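Local structure of putative pectin lyase (Geobacillus virus E2, 7CHU) at residues I436-A439 with G445-F448; L405-G408 with L413-N416; P156-V161 with M177-Q182; V92-A97 with Y122-K127. The protein is the tailspike of a deep-sea thermophilic bacteriophage, a trimeric beta-helical protein that probably recognises, and may cleave, polysaccharide on the surface of its bacterial host. All coordinates share one frame; numbering follows the deposited sequence.

Contact 1: I436-A439 with G445-F448; sequences IQIA and GVAF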
loop_
_atom_site.group_PDB
_atom_site.type_symbol
_atom_site.label_atom_id
_atom_site.label_comp_id
_atom_site.label_asym_id
_atom_site.label_seq_id
_atom_site.Cartn_x
_atom_site.Cartn_y
_atom_site.Cartn_z
ATOM N N ILE A 436 17.271 -5.383 34.562
ATOM C CA ILE A 436 18.503 -4.614 34.406
ATOM C C ILE A 436 18.138 -3.249 33.840
ATOM O O ILE A 436 17.328 -3.156 32.907
ATOM C CB ILE A 436 19.487 -5.331 33.471
ATOM C CG1 ILE A 436 19.819 -6.726 33.986
ATOM C CG2 ILE A 436 20.775 -4.499 33.280
ATOM C CD1 ILE A 436 20.655 -7.537 32.984
ATOM N N GLN A 437 18.709 -2.191 34.405
ATOM C CA GLN A 437 18.529 -0.863 33.839
ATOM C C GLN A 437 19.899 -0.218 33.677
ATOM O O GLN A 437 20.728 -0.262 34.596
ATOM C CB GLN A 437 17.593 -0.005 34.694
ATOM C CG GLN A 437 17.965 0.122 36.178
ATOM C CD GLN A 437 16.821 0.723 36.997
ATOM O OE1 GLN A 437 15.636 0.450 36.752
ATOM N NE2 GLN A 437 17.170 1.542 37.977
ATOM N N ILE A 438 20.131 0.354 32.495
ATOM C CA ILE A 438 21.436 0.867 32.079
ATOM C C ILE A 438 21.329 2.385 31.963
ATOM O O ILE A 438 20.617 2.897 31.097
ATOM C CB ILE A 438 21.879 0.226 30.758
ATOM C CG1 ILE A 438 21.911 -1.306 30.902
ATOM C CG2 ILE A 438 23.205 0.781 30.281
ATOM C CD1 ILE A 438 22.015 -2.003 29.542
ATOM N N ALA A 439 22.024 3.109 32.844
ATOM C CA ALA A 439 21.897 4.553 32.945
ATOM C C ALA A 439 23.032 5.243 32.204
ATOM O O ALA A 439 23.979 4.609 31.738
ATOM C CB ALA A 439 21.881 4.985 34.414
ATOM N N GLY A 445 25.164 3.680 36.828
ATOM C CA GLY A 445 25.846 2.734 35.968
ATOM C C GLY A 445 24.861 1.703 35.441
ATOM O O GLY A 445 23.713 2.018 35.097
ATOM N N VAL A 446 25.286 0.442 35.445
ATOM C CA VAL A 446 24.406 -0.684 35.142
ATOM C C VAL A 446 23.844 -1.193 36.464
ATOM O O VAL A 446 24.617 -1.579 37.354
ATOM C CB VAL A 446 25.168 -1.800 34.413
ATOM C CG1 VAL A 446 24.222 -2.960 34.105
ATOM C CG2 VAL A 446 25.837 -1.262 33.102
ATOM N N ALA A 447 22.512 -1.185 36.605
ATOM C CA ALA A 447 21.874 -1.576 37.856
ATOM C C ALA A 447 20.993 -2.806 37.675
ATOM O O ALA A 447 20.366 -3.004 36.630
ATOM C CB ALA A 447 21.034 -0.431 38.440
ATOM N N PHE A 448 20.961 -3.632 38.719
ATOM C CA PHE A 448 20.133 -4.827 38.803
ATOM C C PHE A 448 19.082 -4.595 39.879
ATOM O O PHE A 448 19.417 -4.150 40.985
ATOM C CB PHE A 448 20.992 -6.043 39.151
ATOM C CG PHE A 448 22.028 -6.356 38.123
ATOM C CD1 PHE A 448 23.167 -5.566 37.994
ATOM C CD2 PHE A 448 21.843 -7.428 37.245
ATOM C CE1 PHE A 448 24.112 -5.845 37.029
ATOM C CE2 PHE A 448 22.784 -7.723 36.267
ATOM C CZ PHE A 448 23.933 -6.931 36.165
HETATM O O HOH W 1 21.187 2.022 36.102
#
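Ile436 lies alongside the ring of Phe448, both side chains pointing the same way from neighbouring strands of an antiparallel beta hairpin, 433-438 with 446-451. Its CG1 comes within 3.9 Å of CE2 of Phe448, and CD1 rests against the same ring carbon. The torsion decides which branch goes where: with CG1 beside the backbone N (chi1 -58°), that arm runs along the phenyl ring, while CG2 turns to CG1 of Val446, 3.9 Å away. Ile438 follows on the same face, its CG1 4.3 Å from CG1 of Val446. Branched and aromatic residues suit this face because it turns to the threefold centre of the trimer: Ile436 packs on Ile436 of both the second and third subunits, and Phe448 likewise on Phe448 of both. The other face carries Gln437 and Ala447, a hydrogen-bonded pair, with CB of Ala447 against the aliphatic CG of Gln437; the small methyl leaves room for the longer chain beside it. Two backbone bonds join this pair. Gln437 N gives to Ala447 O at 2.9 Å, and the return bond from Ala447 N to Gln437 O, at 2.8 Å, is straighter (171° at the hydrogen). Toward the turn, Ala439 N adds a third bond, to Gly445 O at 3.0 Å. Gly445 takes a positive phi (54°), which glycine tolerates easily, as the chain enters the returning strand. One water donates to two carbonyls there, to Gln437 O at 2.8 Å and to Gly445 O at 2.7 Å.

Contact 2: L405-G408 with L413-N416; sequences LDQG and LFQN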
loop_
_atom_site.group_PDB
_atom_site.type_symbol
_atom_site.label_atom_id
_atom_site.label_comp_id
_atom_site.label_asym_id
_atom_site.label_seq_id
_atom_site.Cartn_x
_atom_site.Cartn_y
_atom_site.Cartn_z
ATOM N N LEU A 405 12.319 -1.357 27.704
ATOM C CA LEU A 405 11.597 -0.130 27.982
ATOM C C LEU A 405 12.545 0.998 28.363
ATOM O O LEU A 405 13.742 0.807 28.623
ATOM C CB LEU A 405 10.555 -0.359 29.087
ATOM C CG LEU A 405 11.136 -0.496 30.506
ATOM C CD1 LEU A 405 10.133 0.046 31.523
ATOM C CD2 LEU A 405 11.539 -1.947 30.792
ATOM N N ASP A 406 11.983 2.194 28.319
ATOM C CA ASP A 406 12.593 3.402 28.855
ATOM C C ASP A 406 12.242 3.462 30.340
ATOM O O ASP A 406 11.067 3.588 30.694
ATOM C CB ASP A 406 12.050 4.616 28.102
ATOM C CG ASP A 406 12.606 5.941 28.614
ATOM O OD1 ASP A 406 13.378 5.961 29.607
ATOM O OD2 ASP A 406 12.262 6.974 28.006
ATOM N N GLN A 407 13.245 3.368 31.204
ATOM C CA GLN A 407 13.014 3.418 32.650
ATOM C C GLN A 407 13.636 4.715 33.163
ATOM O O GLN A 407 14.805 4.754 33.539
ATOM C CB GLN A 407 13.581 2.187 33.357
ATOM C CG GLN A 407 12.900 1.878 34.718
ATOM C CD GLN A 407 13.128 2.959 35.755
ATOM O OE1 GLN A 407 14.117 2.930 36.486
ATOM N NE2 GLN A 407 12.255 3.946 35.782
ATOM N N GLY A 408 12.831 5.772 33.175
ATOM C CA GLY A 408 13.299 7.085 33.570
ATOM C C GLY A 408 14.559 7.532 32.864
ATOM O O GLY A 408 15.463 8.074 33.503
ATOM N N LEU A 413 15.701 -3.731 30.704
ATOM C CA LEU A 413 15.320 -5.080 30.291
ATOM C C LEU A 413 14.642 -5.688 31.510
ATOM O O LEU A 413 15.327 -6.107 32.448
ATOM C CB LEU A 413 16.534 -5.897 29.853
ATOM C CG LEU A 413 17.395 -5.389 28.672
ATOM C CD1 LEU A 413 16.502 -4.931 27.532
ATOM C CD2 LEU A 413 18.364 -4.307 29.071
ATOM N N PHE A 414 13.307 -5.705 31.513
ATOM C CA PHE A 414 12.541 -6.017 32.712
ATOM C C PHE A 414 11.679 -7.253 32.484
ATOM O O PHE A 414 11.126 -7.454 31.397
ATOM C CB PHE A 414 11.613 -4.854 33.113
ATOM C CG PHE A 414 12.262 -3.771 33.941
ATOM C CD1 PHE A 414 13.624 -3.773 34.221
ATOM C CD2 PHE A 414 11.480 -2.724 34.420
ATOM C CE1 PHE A 414 14.188 -2.760 35.007
ATOM C CE2 PHE A 414 12.027 -1.695 35.198
ATOM C CZ PHE A 414 13.387 -1.714 35.493
ATOM N N GLN A 415 11.528 -8.047 33.542
ATOM C CA GLN A 415 10.670 -9.222 33.542
ATOM C C GLN A 415 9.623 -9.061 34.641
ATOM O O GLN A 415 9.968 -8.968 35.825
ATOM C CB GLN A 415 11.510 -10.488 33.741
ATOM C CG GLN A 415 10.699 -11.769 33.699
ATOM C CD GLN A 415 10.000 -11.972 32.342
ATOM O OE1 GLN A 415 10.559 -11.655 31.291
ATOM N NE2 GLN A 415 8.772 -12.501 32.373
ATOM N N ASN A 416 8.352 -8.983 34.243
ATOM C CA ASN A 416 7.212 -8.895 35.162
ATOM C C ASN A 416 7.175 -7.568 35.915
ATOM O O ASN A 416 6.729 -7.512 37.063
ATOM C CB ASN A 416 7.171 -10.059 36.162
ATOM C CG ASN A 416 5.814 -10.175 36.868
ATOM O OD1 ASN A 416 4.767 -9.841 36.292
ATOM N ND2 ASN A 416 5.832 -10.614 38.133
#
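The beta hairpin of strands 402-407 and 410-415 holds this contact, in which Leu405 and Gln407 of the first strand share the ring of Phe414 in the second. Leu405 meets its near end: CD2 is 3.7 Å from CG of Phe414, about as close to CD2 of the ring, and also touches the benzylic CB. The leucine chain crosses the phenylalanine at about a right angle, and CD2 alone does the touching. Its chi1 of 74° sets CG between the backbone N and the carbonyl carbon, a less usual choice for leucine, and from there CD2 extends to the root of the ring. Gln407 takes the far end, where its CG lies 3.7 Å from CZ of Phe414 and equally near CE2. Having CG opposite the backbone N (chi1 -156°) carries this methylene across to the phenyl. Phenylalanine suits the place because a long flat group can meet two residues of the other strand at once, and glutamine because its CB-CG part can pack on carbon like an aliphatic chain. The contact is made of dispersion forces and the burial of apolar surface. Backbone bonds between Leu405 and Ala412 and between Phe414 and Tyr403 tie the two strands together nearby. Beyond the ring, strand 433-438 pairs with the other edge of 410-415 and lays Gln437 on Phe414, while Phe424 of strand 423-426 packs against Gln407.

Contact 3: P156-V161 with M177-Q182; sequences PVFEFV and MCIDGQ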
loop_
_atom_site.group_PDB
_atom_site.type_symbol
_atom_site.label_atom_id
_atom_site.label_comp_id
_atom_site.label_asym_id
_atom_site.label_seq_id
_atom_site.Cartn_x
_atom_site.Cartn_y
_atom_site.Cartn_z
ATOM N N PRO A 156 -31.616 -4.194 1.653
ATOM C CA PRO A 156 -30.551 -3.452 0.968
ATOM C C PRO A 156 -31.063 -2.764 -0.289
ATOM O O PRO A 156 -32.085 -3.145 -0.857
ATOM C CB PRO A 156 -29.525 -4.535 0.624
ATOM C CG PRO A 156 -30.297 -5.822 0.613
ATOM C CD PRO A 156 -31.394 -5.654 1.623
ATOM N N VAL A 157 -30.338 -1.715 -0.697
ATOM C CA VAL A 157 -30.607 -1.075 -1.984
ATOM C C VAL A 157 -30.180 -2.003 -3.112
ATOM O O VAL A 157 -30.962 -2.311 -4.020
ATOM C CB VAL A 157 -29.891 0.286 -2.078
ATOM C CG1 VAL A 157 -30.189 0.947 -3.409
ATOM C CG2 VAL A 157 -30.329 1.200 -0.973
ATOM N N PHE A 158 -28.941 -2.496 -3.045
ATOM C CA PHE A 158 -28.429 -3.503 -3.969
ATOM C C PHE A 158 -28.114 -4.756 -3.167
ATOM O O PHE A 158 -27.241 -4.723 -2.295
ATOM C CB PHE A 158 -27.155 -3.027 -4.679
ATOM C CG PHE A 158 -27.373 -1.926 -5.662
ATOM C CD1 PHE A 158 -28.296 -2.065 -6.695
ATOM C CD2 PHE A 158 -26.625 -0.759 -5.583
ATOM C CE1 PHE A 158 -28.475 -1.047 -7.619
ATOM C CE2 PHE A 158 -26.798 0.256 -6.504
ATOM C CZ PHE A 158 -27.723 0.121 -7.517
ATOM N N GLU A 159 -28.763 -5.870 -3.518
ATOM C CA GLU A 159 -28.480 -7.175 -2.937
ATOM C C GLU A 159 -27.750 -8.032 -3.969
ATOM O O GLU A 159 -28.329 -8.388 -5.006
ATOM C CB GLU A 159 -29.778 -7.864 -2.477
ATOM C CG GLU A 159 -29.527 -9.157 -1.681
ATOM C CD GLU A 159 -30.808 -9.995 -1.400
ATOM O OE1 GLU A 159 -31.732 -10.032 -2.243
ATOM O OE2 GLU A 159 -30.880 -10.646 -0.336
ATOM N N PHE A 160 -26.495 -8.387 -3.672
ATOM C CA PHE A 160 -25.722 -9.357 -4.444
ATOM C C PHE A 160 -25.754 -10.661 -3.660
ATOM O O PHE A 160 -25.219 -10.727 -2.551
ATOM C CB PHE A 160 -24.261 -8.919 -4.653
ATOM C CG PHE A 160 -24.069 -7.650 -5.465
ATOM C CD1 PHE A 160 -24.236 -6.402 -4.874
ATOM C CD2 PHE A 160 -23.681 -7.711 -6.807
ATOM C CE1 PHE A 160 -24.040 -5.241 -5.609
ATOM C CE2 PHE A 160 -23.482 -6.561 -7.550
ATOM C CZ PHE A 160 -23.679 -5.319 -6.950
ATOM N N VAL A 161 -26.360 -11.703 -4.231
ATOM C CA VAL A 161 -26.437 -13.020 -3.595
ATOM C C VAL A 161 -26.729 -14.014 -4.716
ATOM O O VAL A 161 -27.495 -13.678 -5.623
ATOM C CB VAL A 161 -27.523 -13.053 -2.502
ATOM C CG1 VAL A 161 -28.937 -12.832 -3.102
ATOM C CG2 VAL A 161 -27.513 -14.365 -1.715
ATOM N N MET A 177 -20.037 5.229 -8.180
ATOM C CA MET A 177 -21.399 5.659 -7.876
ATOM C C MET A 177 -21.582 5.669 -6.359
ATOM O O MET A 177 -20.789 5.075 -5.623
ATOM C CB MET A 177 -22.447 4.749 -8.546
ATOM C CG MET A 177 -22.652 3.405 -7.844
ATOM S SD MET A 177 -24.069 2.439 -8.524
ATOM C CE MET A 177 -23.438 2.169 -10.140
ATOM N N CYS A 178 -22.635 6.363 -5.902
ATOM C CA CYS A 178 -22.978 6.494 -4.480
ATOM C C CYS A 178 -24.337 5.848 -4.235
ATOM O O CYS A 178 -25.244 5.955 -5.070
ATOM C CB CYS A 178 -23.042 7.987 -4.021
ATOM S SG CYS A 178 -23.361 8.274 -2.202
ATOM N N ILE A 179 -24.473 5.171 -3.095
ATOM C CA ILE A 179 -25.772 4.776 -2.554
ATOM C C ILE A 179 -26.046 5.662 -1.345
ATOM O O ILE A 179 -25.281 5.647 -0.371
ATOM C CB ILE A 179 -25.815 3.291 -2.160
ATOM C CG1 ILE A 179 -25.801 2.405 -3.404
ATOM C CG2 ILE A 179 -27.091 3.011 -1.342
ATOM C CD1 ILE A 179 -24.395 2.126 -3.966
ATOM N N ASP A 180 -27.129 6.439 -1.404
ATOM C CA ASP A 180 -27.498 7.381 -0.346
ATOM C C ASP A 180 -28.803 6.900 0.283
ATOM O O ASP A 180 -29.867 6.962 -0.355
ATOM C CB ASP A 180 -27.628 8.793 -0.916
ATOM C CG ASP A 180 -28.080 9.826 0.114
ATOM O OD1 ASP A 180 -28.329 9.486 1.310
ATOM O OD2 ASP A 180 -28.197 11.008 -0.291
ATOM N N GLY A 181 -28.714 6.423 1.540
ATOM C CA GLY A 181 -29.866 5.869 2.243
ATOM C C GLY A 181 -30.841 6.902 2.769
ATOM O O GLY A 181 -31.932 6.535 3.222
ATOM N N GLN A 182 -30.468 8.184 2.708
ATOM C CA GLN A 182 -31.321 9.299 3.135
ATOM C C GLN A 182 -31.790 9.120 4.579
ATOM O O GLN A 182 -32.891 9.539 4.944
ATOM C CB GLN A 182 -32.512 9.496 2.189
ATOM C CG GLN A 182 -32.099 9.669 0.706
ATOM C CD GLN A 182 -33.245 10.118 -0.189
ATOM O OE1 GLN A 182 -33.383 11.304 -0.452
ATOM N NE2 GLN A 182 -34.048 9.170 -0.695
#
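Aliphatic contacts join Val157 to Ile179 across the interior of what the family and the parallel strand pairing mark as a right-handed parallel beta-helix of the pectate lyase kind. CG2 of Val157 and CG2 of Ile179 approach to 3.7 Å, the two side chains sliding past each other in opposite directions. Beta-branched residues serve well here, since branching at CB puts carbon close to the backbone and lets short side chains fill the interior. Ile179 divides its labour: CG2 goes to the valine, whereas CG1, beside the backbone N (chi1 -71°), leads the other arm to Phe158. There CG1 lies 3.9 Å from CE2 of the phenyl, and CD1 sits at the ring's edge, in its plane, 4.0 Å from the same carbon. The second kind of contact is Met-aromatic. SD of Met177 is 4.0 Å from Phe158 CE2 and 5.2 Å from the ring centroid, 65° off the ring normal and thus oblique to the phenyl. The long, flexible thioether can bring a polarisable sulfur to a ring that is already bordered by isoleucine. The polar element stands apart from this apolar patch: Asp180 OD1 accepts from Gln182 N at 2.9 Å, the donor lying above the carboxylate plane, which makes an Asx turn. Around the contact, the chain turns a corner at Val157 and Phe158. Strand 145-149 puts Ile147 and Ser149 against Val157, strand 128-130 supplies Ile128 and Ile130 to Phe158, and strand 187-195 packs on Pro156 from the next coil.

Contact 4: V92-A97 with Y122-K127; sequences VAIQNA and YKVTSK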
loop_
_atom_site.group_PDB
_atom_site.type_symbol
_atom_site.label_atom_id
_atom_site.label_comp_id
_atom_site.label_asym_id
_atom_site.label_seq_id
_atom_site.Cartn_x
_atom_site.Cartn_y
_atom_site.Cartn_z
ATOM N N VAL A 92 -37.840 -0.249 -11.118
ATOM C CA VAL A 92 -38.162 -1.322 -12.056
ATOM C C VAL A 92 -37.264 -1.244 -13.287
ATOM O O VAL A 92 -36.809 -2.270 -13.811
ATOM C CB VAL A 92 -39.659 -1.278 -12.434
ATOM C CG1 VAL A 92 -39.969 -2.274 -13.558
ATOM C CG2 VAL A 92 -40.525 -1.569 -11.202
ATOM N N ALA A 93 -36.966 -0.029 -13.748
ATOM C CA ALA A 93 -36.124 0.108 -14.932
ATOM C C ALA A 93 -34.715 -0.410 -14.658
ATOM O O ALA A 93 -34.133 -1.117 -15.491
ATOM C CB ALA A 93 -36.104 1.566 -15.395
ATOM N N ILE A 94 -34.174 -0.114 -13.471
ATOM C CA ILE A 94 -32.836 -0.592 -13.128
ATOM C C ILE A 94 -32.829 -2.109 -13.012
ATOM O O ILE A 94 -31.914 -2.778 -13.510
ATOM C CB ILE A 94 -32.327 0.078 -11.829
ATOM C CG1 ILE A 94 -32.075 1.576 -12.040
ATOM C CG2 ILE A 94 -31.046 -0.609 -11.317
ATOM C CD1 ILE A 94 -31.923 2.364 -10.720
ATOM N N GLN A 95 -33.836 -2.683 -12.351
ATOM C CA GLN A 95 -33.908 -4.140 -12.258
ATOM C C GLN A 95 -34.020 -4.777 -13.642
ATOM O O GLN A 95 -33.344 -5.776 -13.934
ATOM C CB GLN A 95 -35.090 -4.562 -11.377
ATOM C CG GLN A 95 -35.121 -6.046 -11.033
ATOM C CD GLN A 95 -33.957 -6.437 -10.147
ATOM O OE1 GLN A 95 -33.960 -6.151 -8.953
ATOM N NE2 GLN A 95 -32.948 -7.073 -10.728
ATOM N N ASN A 96 -34.859 -4.204 -14.513
ATOM C CA ASN A 96 -34.985 -4.724 -15.874
ATOM C C ASN A 96 -33.653 -4.672 -16.607
ATOM O O ASN A 96 -33.287 -5.624 -17.309
ATOM C CB ASN A 96 -36.078 -3.947 -16.639
ATOM C CG ASN A 96 -37.479 -4.354 -16.199
ATOM O OD1 ASN A 96 -37.629 -5.348 -15.507
ATOM N ND2 ASN A 96 -38.499 -3.619 -16.630
ATOM N N ALA A 97 -32.902 -3.579 -16.439
ATOM C CA ALA A 97 -31.584 -3.476 -17.058
ATOM C C ALA A 97 -30.665 -4.586 -16.583
ATOM O O ALA A 97 -30.024 -5.256 -17.394
ATOM C CB ALA A 97 -30.960 -2.115 -16.751
ATOM N N TYR A 122 -31.067 8.545 -8.880
ATOM C CA TYR A 122 -31.962 7.425 -9.155
ATOM C C TYR A 122 -32.745 7.077 -7.888
ATOM O O TYR A 122 -32.196 6.483 -6.956
ATOM C CB TYR A 122 -31.169 6.223 -9.661
ATOM C CG TYR A 122 -30.489 6.478 -10.990
ATOM C CD1 TYR A 122 -29.271 7.147 -11.046
ATOM C CD2 TYR A 122 -31.079 6.071 -12.178
ATOM C CE1 TYR A 122 -28.653 7.392 -12.249
ATOM C CE2 TYR A 122 -30.461 6.311 -13.420
ATOM C CZ TYR A 122 -29.237 6.969 -13.428
ATOM O OH TYR A 122 -28.592 7.231 -14.606
ATOM N N LYS A 123 -34.021 7.458 -7.853
ATOM C CA LYS A 123 -34.867 7.094 -6.721
ATOM C C LYS A 123 -35.157 5.600 -6.763
ATOM O O LYS A 123 -35.665 5.092 -7.764
ATOM C CB LYS A 123 -36.171 7.882 -6.744
ATOM C CG LYS A 123 -37.047 7.558 -5.548
ATOM C CD LYS A 123 -38.075 8.640 -5.312
ATOM C CE LYS A 123 -39.379 8.276 -5.958
ATOM N NZ LYS A 123 -40.484 9.184 -5.512
ATOM N N VAL A 124 -34.827 4.889 -5.686
ATOM C CA VAL A 124 -35.031 3.446 -5.597
ATOM C C VAL A 124 -35.872 3.166 -4.360
ATOM O O VAL A 124 -35.525 3.614 -3.260
ATOM C CB VAL A 124 -33.693 2.684 -5.535
ATOM C CG1 VAL A 124 -33.937 1.231 -5.107
ATOM C CG2 VAL A 124 -33.000 2.724 -6.892
ATOM N N THR A 125 -36.974 2.424 -4.542
ATOM C CA THR A 125 -37.977 2.252 -3.498
ATOM C C THR A 125 -38.085 0.828 -2.979
ATOM O O THR A 125 -38.825 0.593 -2.019
ATOM C CB THR A 125 -39.367 2.692 -3.995
ATOM O OG1 THR A 125 -39.763 1.870 -5.101
ATOM C CG2 THR A 125 -39.337 4.154 -4.441
ATOM N N SER A 126 -37.390 -0.123 -3.584
ATOM C CA SER A 126 -37.362 -1.471 -3.056
ATOM C C SER A 126 -36.093 -2.138 -3.553
ATOM O O SER A 126 -35.431 -1.658 -4.479
ATOM C CB SER A 126 -38.608 -2.278 -3.446
ATOM O OG SER A 126 -38.624 -2.597 -4.822
ATOM N N LYS A 127 -35.771 -3.252 -2.906
ATOM C CA LYS A 127 -34.499 -3.935 -3.082
ATOM C C LYS A 127 -34.269 -4.281 -4.549
ATOM O O LYS A 127 -35.168 -4.798 -5.222
ATOM C CB LYS A 127 -34.507 -5.197 -2.222
ATOM C CG LYS A 127 -33.302 -6.088 -2.378
ATOM C CD LYS A 127 -33.442 -7.362 -1.516
ATOM C CE LYS A 127 -34.606 -8.262 -1.941
ATOM N NZ LYS A 127 -34.514 -9.593 -1.253
HETATM O O HOH W 2 -36.208 -5.118 -7.852
#
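With chi1 at -68° and chi2 at 165°, Ile94 extends its CG1 arm from helix 91-99 to strand 120-124, so that the terminal methyl alone makes the touch. CD1 reaches CG2 of Val124 at 4.0 Å, the two side chains crossing at about a right angle, and CD2 of Tyr122 at 4.1 Å, approaching that ring obliquely. Isoleucine suits the helix here because its longer branch spans the distance to the strand, and valine and tyrosine offer carbon to receive it. The tyrosine hydroxyl is used elsewhere, in a hydrogen bond with Pro118 O. Gln95, one residue on, has CG opposite its backbone N (chi1 -171°) and bends at the next bond, which brings OE1 to 4.1 Å from Lys127 O. Neither oxygen has a proton to give, and a water joins them, donating to Gln95 OE1 at 2.7 Å and to Lys127 O at 2.8 Å. OE1 also accepts from Thr129 N, while NE2 bonds to Asn99 OD1, so both ends of the amide are fixed and its rotation is settled. Between these two segments the link is thus one buried methyl and one water whose two protons satisfy two carbonyl oxygens.

From the N terminus, contact 4 comes first, closing a 24-residue loop between helix 91-99 and strand 120-124 where the helix lies against an early part of the beta-helix. Contact 3 follows, spanning 15 residues and joining strands 156-160 and 177-180 across its interior; the two touch through the Lys127-Glu159 salt bridge. Far along the chain, contacts 2 and 1 close two short hairpins, one after the other, in the antiparallel region beyond the parallel coils. All four run in series, so none nests or crosses. Contacts 1 and 2 are adjacent, since strands 410-415 and 433-438 pair, and both touch the second subunit, whereas contacts 3 and 4, whose centres lie 52 to 72 Å from theirs, stay within one chain.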